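Local coordinates for protein hypothetical hydrolase (Bacteroides thetaiotaomicron, PDB 3TC9) that is of unknown function but probably serves as an auxiliary nutrient-binding protein, joining an immunoglobulin-like IPT/TIG domain to a six-bladed beta-propeller, at residues Thr9-Pro14 with Phe41-Ser46; Ile48-Gly53 with Leu67-Pro72; Lys74-Asp79 with Phe101-Lys106; Thr338-Pro343 with Ile404-Glu409; Thr375-Gly380 with Gly390-Glu395. All blocks are in the same frame, centred on the assembly; numbering follows the deposited sequence.

Interaction 1. Residues Thr9-Pro14 with Phe41-Ser46; sequences TGDFDP and FGSDIS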
# COMPACT_ATOMS: atom_id res chain seq x y z
N THR B 9 24.63 -32.96 -37.91
CA THR B 9 23.98 -31.64 -37.86
C THR B 9 24.27 -30.94 -36.49
O THR B 9 25.17 -31.37 -35.74
CB THR B 9 22.46 -31.74 -38.19
OG1 THR B 9 21.88 -32.86 -37.52
CG2 THR B 9 22.18 -31.82 -39.69
N GLY B 10 23.54 -29.85 -36.20
CA GLY B 10 23.72 -29.05 -34.99
C GLY B 10 24.82 -28.00 -35.10
O GLY B 10 25.07 -27.29 -34.13
N ASP B 11 25.49 -27.89 -36.27
CA ASP B 11 26.54 -26.89 -36.51
C ASP B 11 25.96 -25.64 -37.17
O ASP B 11 24.99 -25.75 -37.92
CB ASP B 11 27.67 -27.48 -37.38
CG ASP B 11 28.64 -28.40 -36.66
OD1 ASP B 11 28.56 -28.50 -35.41
OD2 ASP B 11 29.48 -29.03 -37.34
N PHE B 12 26.55 -24.45 -36.89
CA PHE B 12 26.08 -23.19 -37.46
C PHE B 12 26.41 -23.13 -38.95
O PHE B 12 27.53 -23.46 -39.33
CB PHE B 12 26.65 -21.96 -36.72
CG PHE B 12 26.40 -20.63 -37.40
CD1 PHE B 12 25.12 -20.11 -37.48
CD2 PHE B 12 27.44 -19.94 -38.02
CE1 PHE B 12 24.88 -18.93 -38.19
CE2 PHE B 12 27.20 -18.73 -38.70
CZ PHE B 12 25.93 -18.24 -38.79
N ASP B 13 25.42 -22.77 -39.78
CA ASP B 13 25.62 -22.63 -41.23
C ASP B 13 25.59 -21.15 -41.58
O ASP B 13 24.53 -20.53 -41.51
CB ASP B 13 24.57 -23.42 -42.05
CG ASP B 13 24.81 -23.50 -43.56
OD1 ASP B 13 25.58 -22.65 -44.11
OD2 ASP B 13 24.24 -24.41 -44.19
N PRO B 14 26.74 -20.56 -41.95
CA PRO B 14 26.78 -19.12 -42.29
C PRO B 14 25.87 -18.71 -43.43
O PRO B 14 25.57 -17.52 -43.52
CB PRO B 14 28.25 -18.89 -42.68
CG PRO B 14 29.00 -19.96 -42.02
CD PRO B 14 28.09 -21.16 -42.10
N PHE B 41 21.36 -22.03 -34.66
CA PHE B 41 22.07 -21.41 -33.55
C PHE B 41 23.51 -21.94 -33.46
O PHE B 41 24.40 -21.26 -32.91
CB PHE B 41 21.36 -21.72 -32.23
CG PHE B 41 19.98 -21.17 -32.03
CD1 PHE B 41 19.55 -20.06 -32.75
CD2 PHE B 41 19.12 -21.72 -31.09
CE1 PHE B 41 18.27 -19.54 -32.56
CE2 PHE B 41 17.84 -21.19 -30.88
CZ PHE B 41 17.44 -20.08 -31.60
N GLY B 42 23.72 -23.15 -33.98
CA GLY B 42 24.98 -23.87 -33.84
C GLY B 42 25.02 -24.47 -32.45
O GLY B 42 24.06 -24.38 -31.68
N SER B 43 26.14 -25.08 -32.10
CA SER B 43 26.29 -25.73 -30.80
C SER B 43 27.50 -25.16 -30.04
O SER B 43 27.86 -25.70 -28.99
CB SER B 43 26.39 -27.25 -30.97
OG SER B 43 27.07 -27.65 -32.14
N ASP B 44 28.06 -24.03 -30.51
CA ASP B 44 29.20 -23.34 -29.90
C ASP B 44 28.70 -22.12 -29.12
O ASP B 44 28.42 -21.06 -29.70
CB ASP B 44 30.26 -22.93 -30.96
CG ASP B 44 31.57 -22.39 -30.41
OD1 ASP B 44 31.62 -22.09 -29.18
OD2 ASP B 44 32.55 -22.30 -31.18
N ILE B 45 28.66 -22.28 -27.80
CA ILE B 45 28.19 -21.30 -26.81
C ILE B 45 28.97 -19.98 -26.94
O ILE B 45 28.36 -18.92 -26.77
CB ILE B 45 28.29 -21.94 -25.39
CG1 ILE B 45 27.11 -22.89 -25.13
CG2 ILE B 45 28.44 -20.94 -24.24
CD1 ILE B 45 27.32 -23.80 -23.86
N SER B 46 30.28 -20.04 -27.25
CA SER B 46 31.12 -18.85 -27.34
C SER B 46 30.74 -17.91 -28.50
O SER B 46 31.10 -16.74 -28.48
CB SER B 46 32.59 -19.23 -27.49
OG SER B 46 32.81 -19.94 -28.70
O HOH W 1 22.71 -25.14 -36.09
O HOH W 2 28.27 -24.16 -34.50

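Interaction 2. Residues Ile48-Gly53 with Leu67-Pro72; sequences IKVTIG and LYCVVP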
# COMPACT_ATOMS: atom_id res chain seq x y z
N ILE B 48 27.55 -17.34 -29.54
CA ILE B 48 26.14 -16.93 -29.39
C ILE B 48 26.06 -15.79 -28.38
O ILE B 48 26.58 -15.90 -27.28
CB ILE B 48 25.16 -18.07 -29.01
CG1 ILE B 48 25.40 -19.34 -29.87
CG2 ILE B 48 23.71 -17.59 -29.10
CD1 ILE B 48 24.60 -20.56 -29.43
N LYS B 49 25.39 -14.70 -28.77
CA LYS B 49 25.15 -13.55 -27.90
C LYS B 49 23.66 -13.32 -27.77
O LYS B 49 23.00 -13.01 -28.77
CB LYS B 49 25.87 -12.29 -28.41
CG LYS B 49 25.58 -11.04 -27.58
CD LYS B 49 26.53 -9.89 -27.89
CE LYS B 49 26.03 -8.97 -28.99
NZ LYS B 49 27.16 -8.24 -29.63
N VAL B 50 23.12 -13.48 -26.55
CA VAL B 50 21.71 -13.17 -26.29
C VAL B 50 21.65 -11.89 -25.42
O VAL B 50 22.39 -11.74 -24.46
CB VAL B 50 20.95 -14.37 -25.66
CG1 VAL B 50 19.50 -14.01 -25.33
CG2 VAL B 50 21.01 -15.59 -26.58
N THR B 51 20.80 -10.96 -25.80
CA THR B 51 20.52 -9.70 -25.12
C THR B 51 19.05 -9.69 -24.73
O THR B 51 18.22 -9.87 -25.62
CB THR B 51 20.85 -8.49 -26.04
OG1 THR B 51 22.04 -8.73 -26.81
CG2 THR B 51 20.97 -7.19 -25.28
N ILE B 52 18.72 -9.54 -23.44
CA ILE B 52 17.32 -9.48 -22.94
C ILE B 52 17.16 -8.11 -22.24
O ILE B 52 17.92 -7.81 -21.32
CB ILE B 52 16.92 -10.68 -22.01
CG1 ILE B 52 17.20 -12.05 -22.68
CG2 ILE B 52 15.43 -10.58 -21.59
CD1 ILE B 52 17.00 -13.30 -21.77
N GLY B 53 16.24 -7.30 -22.70
CA GLY B 53 16.01 -5.96 -22.15
C GLY B 53 17.24 -5.07 -22.17
O GLY B 53 17.45 -4.30 -21.23
N LEU B 67 18.59 -23.50 -27.39
CA LEU B 67 19.61 -23.02 -26.48
C LEU B 67 18.97 -22.66 -25.14
O LEU B 67 17.79 -22.36 -25.06
CB LEU B 67 20.47 -21.86 -27.04
CG LEU B 67 19.85 -20.50 -27.24
CD1 LEU B 67 19.85 -19.67 -25.92
CD2 LEU B 67 20.60 -19.78 -28.29
N TYR B 68 19.79 -22.66 -24.11
CA TYR B 68 19.47 -22.24 -22.77
C TYR B 68 20.27 -20.98 -22.45
O TYR B 68 21.46 -20.90 -22.75
CB TYR B 68 19.82 -23.35 -21.77
CG TYR B 68 18.80 -24.46 -21.60
CD1 TYR B 68 17.58 -24.22 -20.97
CD2 TYR B 68 19.11 -25.77 -21.93
CE1 TYR B 68 16.66 -25.25 -20.76
CE2 TYR B 68 18.22 -26.82 -21.70
CZ TYR B 68 16.99 -26.55 -21.12
OH TYR B 68 16.10 -27.59 -20.93
N CYS B 69 19.62 -20.00 -21.84
CA CYS B 69 20.30 -18.81 -21.36
C CYS B 69 19.69 -18.43 -19.99
O CYS B 69 18.70 -19.03 -19.58
CB CYS B 69 20.25 -17.67 -22.37
SG CYS B 69 18.58 -17.11 -22.76
N VAL B 70 20.32 -17.50 -19.27
CA VAL B 70 19.86 -17.11 -17.93
C VAL B 70 19.47 -15.64 -17.96
O VAL B 70 20.26 -14.82 -18.44
CB VAL B 70 20.96 -17.43 -16.87
CG1 VAL B 70 20.48 -17.09 -15.45
CG2 VAL B 70 21.37 -18.90 -16.94
N VAL B 71 18.23 -15.33 -17.54
CA VAL B 71 17.73 -13.95 -17.56
C VAL B 71 18.59 -13.09 -16.60
O VAL B 71 18.71 -13.43 -15.43
CB VAL B 71 16.22 -13.85 -17.26
CG1 VAL B 71 15.79 -12.40 -17.03
CG2 VAL B 71 15.42 -14.46 -18.40
N PRO B 72 19.29 -12.06 -17.09
CA PRO B 72 20.14 -11.27 -16.18
C PRO B 72 19.34 -10.22 -15.39
O PRO B 72 18.16 -9.98 -15.68
CB PRO B 72 21.11 -10.58 -17.16
CG PRO B 72 20.24 -10.31 -18.37
CD PRO B 72 19.31 -11.50 -18.47

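Interaction 3. Residues Lys74-Asp79 with Phe101-Lys106; sequences KAYDGD and FVYQKK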
# COMPACT_ATOMS: atom_id res chain seq x y z
N LYS B 74 18.25 -6.38 -14.47
CA LYS B 74 17.92 -5.16 -15.21
C LYS B 74 17.37 -5.43 -16.63
O LYS B 74 17.32 -4.52 -17.46
CB LYS B 74 19.15 -4.23 -15.26
CG LYS B 74 19.68 -3.82 -13.90
CD LYS B 74 21.09 -3.26 -13.99
CE LYS B 74 21.48 -2.50 -12.73
NZ LYS B 74 21.81 -3.40 -11.58
N ALA B 75 16.87 -6.66 -16.88
CA ALA B 75 16.32 -7.06 -18.18
C ALA B 75 14.81 -6.72 -18.27
O ALA B 75 14.08 -7.39 -19.00
CB ALA B 75 16.54 -8.56 -18.37
N TYR B 76 14.38 -5.63 -17.58
CA TYR B 76 13.00 -5.17 -17.37
C TYR B 76 12.13 -5.11 -18.64
O TYR B 76 10.99 -5.58 -18.58
CB TYR B 76 12.94 -3.80 -16.63
CG TYR B 76 13.79 -3.73 -15.37
CD1 TYR B 76 13.90 -4.81 -14.51
CD2 TYR B 76 14.46 -2.55 -15.03
CE1 TYR B 76 14.72 -4.77 -13.38
CE2 TYR B 76 15.30 -2.50 -13.91
CZ TYR B 76 15.41 -3.60 -13.08
OH TYR B 76 16.22 -3.57 -11.98
N ASP B 77 12.65 -4.58 -19.78
CA ASP B 77 11.89 -4.49 -21.04
C ASP B 77 11.51 -5.86 -21.63
O ASP B 77 10.54 -5.95 -22.38
CB ASP B 77 12.68 -3.69 -22.11
CG ASP B 77 13.08 -2.29 -21.67
OD1 ASP B 77 12.31 -1.65 -20.91
OD2 ASP B 77 14.16 -1.82 -22.11
N GLY B 78 12.30 -6.89 -21.34
CA GLY B 78 12.04 -8.23 -21.83
C GLY B 78 12.20 -8.46 -23.32
O GLY B 78 11.89 -9.55 -23.79
N ASP B 79 12.66 -7.45 -24.11
CA ASP B 79 12.90 -7.63 -25.55
C ASP B 79 14.12 -8.54 -25.73
O ASP B 79 15.14 -8.31 -25.09
CB ASP B 79 13.03 -6.30 -26.33
CG ASP B 79 14.20 -5.41 -25.96
OD1 ASP B 79 14.20 -4.87 -24.81
OD2 ASP B 79 15.09 -5.20 -26.83
N PHE B 101 9.65 -10.90 -23.02
CA PHE B 101 9.63 -11.68 -21.78
C PHE B 101 9.03 -10.79 -20.65
O PHE B 101 9.34 -9.60 -20.59
CB PHE B 101 11.06 -12.16 -21.44
CG PHE B 101 11.26 -12.77 -20.08
CD1 PHE B 101 10.95 -14.10 -19.85
CD2 PHE B 101 11.76 -12.01 -19.03
CE1 PHE B 101 11.12 -14.67 -18.58
CE2 PHE B 101 11.96 -12.58 -17.77
CZ PHE B 101 11.65 -13.90 -17.56
N VAL B 102 8.20 -11.37 -19.77
CA VAL B 102 7.55 -10.58 -18.71
C VAL B 102 8.37 -10.72 -17.42
O VAL B 102 8.44 -11.78 -16.81
CB VAL B 102 6.04 -10.92 -18.55
CG1 VAL B 102 5.37 -10.04 -17.49
CG2 VAL B 102 5.32 -10.74 -19.89
N TYR B 103 9.06 -9.63 -17.08
CA TYR B 103 9.97 -9.58 -15.93
C TYR B 103 9.23 -9.10 -14.68
O TYR B 103 8.52 -8.07 -14.68
CB TYR B 103 11.15 -8.63 -16.23
CG TYR B 103 12.39 -8.80 -15.37
CD1 TYR B 103 12.45 -8.26 -14.09
CD2 TYR B 103 13.54 -9.39 -15.89
CE1 TYR B 103 13.60 -8.40 -13.30
CE2 TYR B 103 14.70 -9.50 -15.13
CZ TYR B 103 14.73 -9.00 -13.84
OH TYR B 103 15.89 -9.08 -13.12
N GLN B 104 9.41 -9.86 -13.63
CA GLN B 104 8.88 -9.59 -12.32
C GLN B 104 10.07 -9.27 -11.40
O GLN B 104 10.90 -10.16 -11.16
CB GLN B 104 8.03 -10.79 -11.82
CG GLN B 104 7.63 -10.77 -10.33
CD GLN B 104 6.64 -9.70 -9.92
OE1 GLN B 104 5.55 -9.55 -10.50
NE2 GLN B 104 6.97 -8.94 -8.88
N LYS B 105 10.17 -8.02 -10.93
CA LYS B 105 11.22 -7.60 -10.01
C LYS B 105 11.03 -8.24 -8.60
O LYS B 105 9.91 -8.50 -8.15
CB LYS B 105 11.24 -6.08 -9.83
CG LYS B 105 11.63 -5.25 -11.03
CD LYS B 105 11.48 -3.76 -10.67
CE LYS B 105 11.83 -2.80 -11.79
NZ LYS B 105 10.82 -2.84 -12.88
N LYS B 106 12.16 -8.45 -7.91
CA LYS B 106 12.15 -8.97 -6.55
C LYS B 106 13.03 -8.10 -5.67
O LYS B 106 13.73 -7.21 -6.15
CB LYS B 106 12.56 -10.46 -6.51
CG LYS B 106 14.02 -10.72 -6.84
CD LYS B 106 14.29 -12.19 -6.64
CE LYS B 106 15.75 -12.48 -6.67
NZ LYS B 106 15.96 -13.95 -6.71
O HOH W 3 8.86 -7.49 -18.85

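Interaction 4. Residues Thr338-Pro343 with Ile404-Glu409; sequences TFVKNP and IVYDEE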
# COMPACT_ATOMS: atom_id res chain seq x y z
N THR B 338 11.33 -2.97 13.79
CA THR B 338 10.68 -1.90 13.05
C THR B 338 9.27 -2.39 12.67
O THR B 338 9.11 -3.56 12.31
CB THR B 338 11.59 -1.45 11.83
OG1 THR B 338 11.18 -0.17 11.36
CG2 THR B 338 11.67 -2.46 10.68
N PHE B 339 8.25 -1.52 12.87
CA PHE B 339 6.86 -1.79 12.52
C PHE B 339 6.65 -1.43 11.06
O PHE B 339 6.95 -0.31 10.65
CB PHE B 339 5.90 -1.03 13.43
CG PHE B 339 5.80 -1.64 14.81
CD1 PHE B 339 4.92 -2.69 15.06
CD2 PHE B 339 6.61 -1.20 15.85
CE1 PHE B 339 4.85 -3.27 16.32
CE2 PHE B 339 6.54 -1.78 17.11
CZ PHE B 339 5.65 -2.80 17.34
N VAL B 340 6.25 -2.42 10.25
CA VAL B 340 6.07 -2.26 8.81
C VAL B 340 4.59 -2.51 8.44
O VAL B 340 4.06 -3.59 8.75
CB VAL B 340 7.03 -3.21 8.03
CG1 VAL B 340 6.86 -3.05 6.51
CG2 VAL B 340 8.49 -2.99 8.43
N LYS B 341 3.96 -1.53 7.78
CA LYS B 341 2.56 -1.64 7.36
C LYS B 341 2.43 -2.69 6.27
O LYS B 341 3.10 -2.61 5.24
CB LYS B 341 2.03 -0.28 6.88
CG LYS B 341 0.51 -0.17 6.95
CD LYS B 341 0.05 1.25 6.66
CE LYS B 341 -1.21 1.59 7.40
NZ LYS B 341 -1.43 3.06 7.45
N ASN B 342 1.62 -3.71 6.54
CA ASN B 342 1.35 -4.80 5.61
C ASN B 342 0.00 -4.55 4.88
O ASN B 342 -1.04 -4.57 5.51
CB ASN B 342 1.36 -6.13 6.34
CG ASN B 342 1.25 -7.35 5.45
OD1 ASN B 342 0.64 -7.34 4.39
ND2 ASN B 342 1.78 -8.45 5.91
N PRO B 343 0.03 -4.35 3.53
CA PRO B 343 -1.21 -4.11 2.76
C PRO B 343 -2.24 -5.25 2.87
O PRO B 343 -3.44 -5.00 2.68
CB PRO B 343 -0.71 -3.99 1.32
CG PRO B 343 0.71 -3.54 1.46
CD PRO B 343 1.22 -4.30 2.64
N ILE B 404 17.90 -1.50 12.71
CA ILE B 404 17.03 -1.68 11.55
C ILE B 404 15.98 -0.59 11.54
O ILE B 404 15.40 -0.26 12.58
CB ILE B 404 16.37 -3.11 11.48
CG1 ILE B 404 15.69 -3.37 10.09
CG2 ILE B 404 15.41 -3.34 12.65
CD1 ILE B 404 14.99 -4.78 9.92
N VAL B 405 15.71 -0.05 10.35
CA VAL B 405 14.61 0.89 10.24
C VAL B 405 13.94 0.65 8.88
O VAL B 405 14.63 0.34 7.91
CB VAL B 405 15.01 2.37 10.49
CG1 VAL B 405 15.95 2.92 9.42
CG2 VAL B 405 13.78 3.26 10.66
N TYR B 406 12.60 0.73 8.82
CA TYR B 406 11.92 0.65 7.55
C TYR B 406 11.68 2.10 7.05
O TYR B 406 11.23 2.95 7.82
CB TYR B 406 10.61 -0.17 7.63
CG TYR B 406 9.90 -0.27 6.29
CD1 TYR B 406 10.47 -0.95 5.22
CD2 TYR B 406 8.67 0.36 6.09
CE1 TYR B 406 9.85 -0.98 3.97
CE2 TYR B 406 8.05 0.34 4.83
CZ TYR B 406 8.64 -0.34 3.78
OH TYR B 406 8.05 -0.37 2.55
N ASP B 407 12.04 2.38 5.79
CA ASP B 407 11.82 3.70 5.21
C ASP B 407 10.60 3.61 4.29
O ASP B 407 10.69 3.05 3.20
CB ASP B 407 13.07 4.17 4.46
CG ASP B 407 13.03 5.61 3.99
OD1 ASP B 407 11.92 6.14 3.75
OD2 ASP B 407 14.11 6.20 3.85
N GLU B 408 9.45 4.13 4.73
CA GLU B 408 8.19 4.10 3.98
C GLU B 408 8.24 4.91 2.68
O GLU B 408 7.67 4.48 1.69
CB GLU B 408 7.02 4.60 4.85
CG GLU B 408 6.67 3.63 5.97
CD GLU B 408 5.45 3.96 6.80
OE1 GLU B 408 4.31 3.67 6.35
OE2 GLU B 408 5.63 4.42 7.95
N GLU B 409 8.96 6.03 2.67
CA GLU B 409 9.10 6.91 1.51
C GLU B 409 10.06 6.30 0.46
O GLU B 409 9.77 6.33 -0.74
CB GLU B 409 9.58 8.30 1.97
CG GLU B 409 9.58 9.40 0.91
CD GLU B 409 10.89 10.16 0.75
OE1 GLU B 409 11.27 10.90 1.68
OE2 GLU B 409 11.52 10.03 -0.33
O HOH W 4 12.84 1.15 13.66
O HOH W 5 10.24 2.70 10.81

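Interaction 5. Residues Thr375-Gly380 with Gly390-Glu395; sequences TFAGRG and GDLRQE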
# COMPACT_ATOMS: atom_id res chain seq x y z
N THR B 375 11.57 -15.90 8.86
CA THR B 375 12.84 -15.27 8.56
C THR B 375 12.70 -14.52 7.26
O THR B 375 12.25 -15.09 6.26
CB THR B 375 13.96 -16.29 8.57
OG1 THR B 375 14.00 -16.84 9.88
CG2 THR B 375 15.36 -15.70 8.17
N PHE B 376 13.06 -13.26 7.27
CA PHE B 376 12.95 -12.43 6.08
C PHE B 376 14.20 -12.49 5.22
O PHE B 376 14.09 -12.65 4.00
CB PHE B 376 12.65 -10.98 6.51
CG PHE B 376 12.48 -9.96 5.40
CD1 PHE B 376 11.51 -10.15 4.41
CD2 PHE B 376 13.22 -8.78 5.39
CE1 PHE B 376 11.30 -9.17 3.42
CE2 PHE B 376 13.00 -7.81 4.41
CZ PHE B 376 12.03 -8.00 3.45
N ALA B 377 15.38 -12.31 5.84
CA ALA B 377 16.63 -12.19 5.08
C ALA B 377 17.80 -12.64 5.88
O ALA B 377 17.82 -12.48 7.09
CB ALA B 377 16.84 -10.74 4.65
N GLY B 378 18.79 -13.17 5.18
CA GLY B 378 20.02 -13.65 5.80
C GLY B 378 20.10 -15.15 5.75
O GLY B 378 19.16 -15.82 5.31
N ARG B 379 21.26 -15.68 6.21
CA ARG B 379 21.58 -17.10 6.28
C ARG B 379 21.61 -17.74 4.87
O ARG B 379 21.43 -18.94 4.74
CB ARG B 379 20.61 -17.86 7.23
CG ARG B 379 20.54 -17.24 8.62
CD ARG B 379 19.51 -17.91 9.49
NE ARG B 379 19.89 -19.28 9.87
CZ ARG B 379 20.60 -19.59 10.94
NH1 ARG B 379 21.04 -18.63 11.75
NH2 ARG B 379 20.87 -20.85 11.22
N GLY B 380 21.92 -16.96 3.85
CA GLY B 380 22.07 -17.46 2.49
C GLY B 380 23.44 -18.09 2.28
O GLY B 380 24.23 -18.19 3.23
N GLY B 390 22.46 -9.84 -2.49
CA GLY B 390 21.62 -10.67 -3.36
C GLY B 390 20.32 -11.16 -2.80
O GLY B 390 19.69 -10.48 -1.97
N ASP B 391 19.87 -12.35 -3.30
CA ASP B 391 18.63 -12.99 -2.88
C ASP B 391 18.56 -13.08 -1.33
O ASP B 391 19.48 -13.62 -0.70
CB ASP B 391 18.48 -14.39 -3.52
CG ASP B 391 17.11 -15.02 -3.27
OD1 ASP B 391 16.92 -15.61 -2.17
OD2 ASP B 391 16.20 -14.85 -4.12
N LEU B 392 17.48 -12.53 -0.76
CA LEU B 392 17.21 -12.44 0.70
C LEU B 392 17.47 -13.74 1.46
O LEU B 392 18.12 -13.69 2.49
CB LEU B 392 15.75 -12.02 0.93
CG LEU B 392 15.50 -10.52 1.11
CD1 LEU B 392 16.02 -9.73 -0.05
CD2 LEU B 392 14.00 -10.26 1.26
N ARG B 393 17.03 -14.89 0.93
CA ARG B 393 17.19 -16.17 1.61
C ARG B 393 18.24 -17.09 1.00
O ARG B 393 18.82 -17.87 1.73
CB ARG B 393 15.85 -16.90 1.69
CG ARG B 393 14.79 -16.17 2.53
CD ARG B 393 15.14 -15.97 3.99
NE ARG B 393 15.51 -17.21 4.68
CZ ARG B 393 14.65 -18.05 5.24
NH1 ARG B 393 13.35 -17.80 5.22
NH2 ARG B 393 15.09 -19.16 5.83
N GLN B 394 18.47 -17.03 -0.32
CA GLN B 394 19.41 -17.92 -1.03
C GLN B 394 20.87 -17.45 -1.02
O GLN B 394 21.76 -18.29 -0.95
CB GLN B 394 18.95 -18.13 -2.48
CG GLN B 394 17.64 -18.93 -2.63
CD GLN B 394 17.67 -20.19 -1.79
OE1 GLN B 394 18.43 -21.15 -2.05
NE2 GLN B 394 16.88 -20.20 -0.73
N GLU B 395 21.11 -16.13 -1.04
CA GLU B 395 22.46 -15.58 -1.14
C GLU B 395 22.89 -14.69 0.01
O GLU B 395 24.03 -14.82 0.49
CB GLU B 395 22.59 -14.73 -2.45
CG GLU B 395 22.34 -15.51 -3.73
CD GLU B 395 22.50 -14.72 -5.03
OE1 GLU B 395 21.88 -13.63 -5.15
OE2 GLU B 395 23.15 -15.25 -5.96
O HOH W 6 10.86 -18.65 7.25
O HOH W 7 18.24 -18.19 4.36

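Interaction 1. Residues Thr9-Pro14 with Phe41-Ser46
The phenyl ring of F12 hangs from a CB that rests 3.8 Å from CA of G42. One face of the ring carries the backbone N of P14, set toward the rim. The side chain also packs on V18, N40 and I84. CG lies anti to the backbone N (chi1 170°), which leads the ring away from G42 and leaves CB to touch it. G42 has no side chain, and its CA comes within 3.5 Å of the N of F12. The direct polar bond is made by S43. Its OG donates to the carbonyl O of G10 at 2.8 Å, from well above the carbonyl plane. Two waters bridge the backbones. One accepts from the N of G42 and donates weakly to the O of D11. The other accepts from the N of F12 and, weakly, from the N of S43. The N-terminal lead segment is thus laid against the loop between strands 33-39 and 48-52 of the immunoglobulin-like IPT/TIG domain.

Interaction 2. Residues Ile48-Gly53 with Leu67-Pro72
The backbone polar groups of V50 and L67, which touch through their methyls, are bonded to S57 and L36 on flanking strands, not to each other. The carbonyl O of V70 likewise accepts from OG of S57. Strands 48-52 and 66-70 belong to the immunoglobulin-like domain. In sheet order, strand 55-62 lies between them, and the short strand axes pass 9.0 Å apart at an angle of 48°. The contact itself is apolar. I48, V50 and I52 point toward the other strand, and L67 and C69 point back. I48 and L67 reach out tip to tip, with CG2 of I48 at 3.9 Å from CD2 of L67. CD1 of L67 approaches CG2 of V50. C69 has SG between the backbone N and the carbonyl carbon (chi1 62°). From there the sulfur reaches CG1 of V50 at 4.1 Å and CD1 of I52 at 4.2 Å. The domain interior closes round these groups: L82 and F41 touch L67, M34 touches I52 and V71, and A75 touches I52. I52 and V71 cross at about a right angle, where CD1 of I52 lies 3.9 Å from CG2 of V71. Beyond them, CB of I52 sits 4.3 Å from CD of P72.

Interaction 3. Residues Lys74-Asp79 with Phe101-Lys106
A type I turn from A75 to G78 meets segment 101-106 through a nearly straight hydrogen bond, F101 N to G78 O, at 2.7 Å and 168°. A water donates to the O of Y76 and the O of F101 and accepts from the N of Y103, extending the backbone link. The rings of Y76 and Y103 form a T-shaped stack. The edge of Y76 points at the face of Y103, with centroids 5.3 Å apart and planes at 81°. K105 crosses over one face of Y76. Its CE is 3.8 Å from the ring centroid, a CH-pi contact, and NZ is 4.1 Å away, a cation-pi contact. A bend at chi4 (71°) keeps the ammonium above the ring. CA of K74 lies over the opposite face, toward its rim. CB of A75 packs 3.8 Å from CE2 of Y103. The hydroxyls bond to the last two residues of the chain: Y76 OH to the O of E430, Y103 OH to OE1 of E429. This is the junction where the immunoglobulin-like domain passes into the beta-propeller.

Interaction 4. Residues Thr338-Pro343 with Ile404-Glu409
V340 lies across Y406 at about a right angle and sets one methyl over the ring. CG1 sits 3.9 Å from the ring centroid and 13° off its normal, a CH-pi contact near the centre of the face. The other methyl, CG2, packs against the root of the tyrosine, 3.6 Å from its CB. T338 also meets Y406 at about a right angle, but on the backbone side. Its OG1 stands anti to its own N (chi1 -162°), and this turns the oxygen toward the neighbouring strand. There it accepts from the N of Y406 at 3.0 Å, with a bent N-H...O angle of 144°. Two waters also bond to this hydroxyl. It donates to one, which donates on to the O of I404. It accepts from the other, which also donates to the O of Y406. CG2 of T338 is left to pack on CD1 of I404, 4.1 Å away. The two strands run roughly parallel and probably are the inner strands of adjacent propeller blades. T338 and V340 also pack on strand 352-358 of their own blade, I404 packs on strand 412-417 of its own, and V405 turns to L142 and F144 on strand 141-145.

Interaction 5. Residues Thr375-Gly380 with Gly390-Glu395
A377 and L392 meet where the chain leaves one propeller blade and enters the next. F376 and A377 form a classic beta bulge opposite I364, and the chain turns a corner there. The direct backbone bond runs from the N of G378 to the O of L392 at 2.8 Å and is nearly straight, at 164°. CA of A377 adds a CH...O contact to the same oxygen. Apolar contacts gather round L392. Its CD2 makes a CH-pi contact over one face of F376, toward the rim, 3.8 Å from the centroid, and its CG is 3.8 Å from CB of A377. R393, bent at chi2 and chi3, folds back and lays its guanidinium over T375. CG2 of T375 is 3.8 Å above the centre of that plane, while OG1 of T375 bonds to D323 and W321. Within segment 390-395, OD1 of D391 accepts from the N of R393, an Asx turn, and from the N of Q394. One water donates to the O of G378 and the O of R393, and accepts from NE of R393 at 2.9 Å, in the guanidinium plane.

Interactions 1, 2 and 3 form a chain of contacts along the IPT/TIG domain, and interactions 4 and 5 belong to the propeller. F41 links the first two, its CD2 lying 3.7 Å from CD2 of L67. A probable hydrogen bond from G53 N to D79 O, 2.8 Å, joins interactions 2 and 3. One link between the domains is a salt bridge from K106 NZ to D391 OD2, also 2.8 Å, between interactions 3 and 5. Interactions 4 and 5 share sheets, but their nearest atoms stay about 6 Å apart. The centres of interactions 1 and 4 are about 51 Å apart. A 1,2-ethanediol, probably from crystallisation, lies about 4 Å from the K105 side chain.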